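Local coordinates for FdxN element excision controlling factor protein (Anabaena variabilis, PDB 2OKF), which probably binds nucleic acid and probably takes part in controlling excision of the fdxN element, as an XisH-family protein of the PDDEXK nuclease clan, at residues Gln66-Ala69 and Ile70-Phe73. Sequence-based numbering, arbitrary orientation.
Sequences QSSA and ISEF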
loop_
_atom_site.group_PDB
_atom_site.type_symbol
_atom_site.label_atom_id
_atom_site.label_comp_id
_atom_site.label_asym_id
_atom_site.label_seq_id
_atom_site.Cartn_x
_atom_site.Cartn_y
_atom_site.Cartn_z
ATOM N N GLN A 66 -2.492 -4.132 18.394
ATOM C CA GLN A 66 -1.600 -3.053 18.825
ATOM C C GLN A 66 -1.762 -1.769 17.981
ATOM O O GLN A 66 -1.596 -0.658 18.488
ATOM C CB GLN A 66 -0.146 -3.535 18.803
ATOM N N SER A 67 -2.090 -1.926 16.700
ATOM C CA SER A 67 -2.313 -0.778 15.814
ATOM C C SER A 67 -3.652 -0.955 15.151
ATOM O O SER A 67 -4.221 -2.030 15.188
ATOM C CB SER A 67 -1.236 -0.666 14.736
ATOM O OG SER A 67 0.011 -0.299 15.288
ATOM N N SER A 68 -4.159 0.105 14.544
ATOM C CA SER A 68 -5.430 0.001 13.878
ATOM C C SER A 68 -5.300 -1.010 12.767
ATOM O O SER A 68 -4.227 -1.110 12.117
ATOM C CB SER A 68 -5.874 1.341 13.317
ATOM O OG SER A 68 -4.949 1.835 12.366
ATOM N N ALA A 69 -6.377 -1.769 12.541
ATOM C CA ALA A 69 -6.395 -2.691 11.432
ATOM C C ALA A 69 -6.212 -1.903 10.132
ATOM O O ALA A 69 -5.497 -2.357 9.243
ATOM C CB ALA A 69 -7.704 -3.492 11.415
ATOM N N ILE A 70 -6.811 -0.708 10.043
ATOM C CA ILE A 70 -6.689 0.088 8.815
ATOM C C ILE A 70 -5.214 0.497 8.565
ATOM O O ILE A 70 -4.734 0.426 7.443
ATOM C CB ILE A 70 -7.683 1.276 8.728
ATOM C CG1 ILE A 70 -7.602 1.971 7.367
ATOM C CG2 ILE A 70 -7.427 2.287 9.804
ATOM C CD1 ILE A 70 -7.979 1.092 6.164
ATOM N N SER A 71 -4.486 0.911 9.594
ATOM C CA SER A 71 -3.082 1.271 9.386
ATOM C C SER A 71 -2.273 0.054 8.927
ATOM O O SER A 71 -1.415 0.156 8.023
ATOM C CB SER A 71 -2.453 1.841 10.657
ATOM O OG SER A 71 -2.424 0.901 11.663
ATOM N N GLU A 72 -2.544 -1.097 9.538
ATOM C CA GLU A 72 -1.868 -2.342 9.177
ATOM C C GLU A 72 -2.213 -2.689 7.751
ATOM O O GLU A 72 -1.358 -3.164 6.985
ATOM C CB GLU A 72 -2.312 -3.459 10.122
ATOM C CG GLU A 72 -1.869 -3.217 11.513
ATOM C CD GLU A 72 -2.598 -4.027 12.598
ATOM O OE1 GLU A 72 -3.662 -4.635 12.356
ATOM O OE2 GLU A 72 -2.067 -4.037 13.724
ATOM N N PHE A 73 -3.465 -2.460 7.376
ATOM C CA PHE A 73 -3.937 -2.739 6.037
ATOM C C PHE A 73 -3.271 -1.856 5.002
ATOM O O PHE A 73 -2.901 -2.360 3.951
ATOM C CB PHE A 73 -5.475 -2.697 5.956
ATOM C CG PHE A 73 -6.038 -3.075 4.607
ATOM C CD1 PHE A 73 -5.670 -4.257 3.993
ATOM C CD2 PHE A 73 -6.956 -2.245 3.950
ATOM C CE1 PHE A 73 -6.182 -4.579 2.708
ATOM C CE2 PHE A 73 -7.519 -2.623 2.748
ATOM C CZ PHE A 73 -7.125 -3.768 2.132
#
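S68 and S71 meet at the start of helix 69-90, where S68 is the N-cap residue and its carbonyl oxygen takes two bonds. The hydroxyl OG of S71 donates to O of S68 at 2.7 Å, while the amide N of E72 reaches the same oxygen at 3.1 Å as the first i to i+4 bond of the helix, with an N-H...O angle of 165°. Both donors come from one face of the carbonyl plane. The OG atoms of S68 and S71 lie 2.8 Å apart. S68 carries its OG between the backbone N and the carbonyl carbon (chi1 61°), which turns it over the first turn, 3.0 Å from N of S71; CG2 of I70 packs beside this hydroxyl. One residue on, N of F73 bonds O of A69 at 2.8 Å and continues the i to i+4 series. The E72 side chain runs back along the entering chain: CG, anti to its carbonyl carbon (chi1 -66°), passes 3.2 Å from O of S68, and the extended chain carries OE2 to within 3.6 Å of CB of S67, while OE1 lies 3.5 Å from CA of A69. With an alanine at E72 the carboxylate is gone, and CB of S67 and the flank of A69 would probably lose their cover. Farther out, E72 and F73 touch F63, F73 packs edge-to-face on F109 and against helix 112-120, and I70 meets V35 of the second subunit. The chemistry is that of a helix start with serine at the N-cap position: S68 O is held by a hydroxyl and a backbone amide, and the E72 carboxylate, near the helix N-terminus, is likely to interact favourably with the dipole, though S67 O beside OE2 is an acceptor and gives no bond.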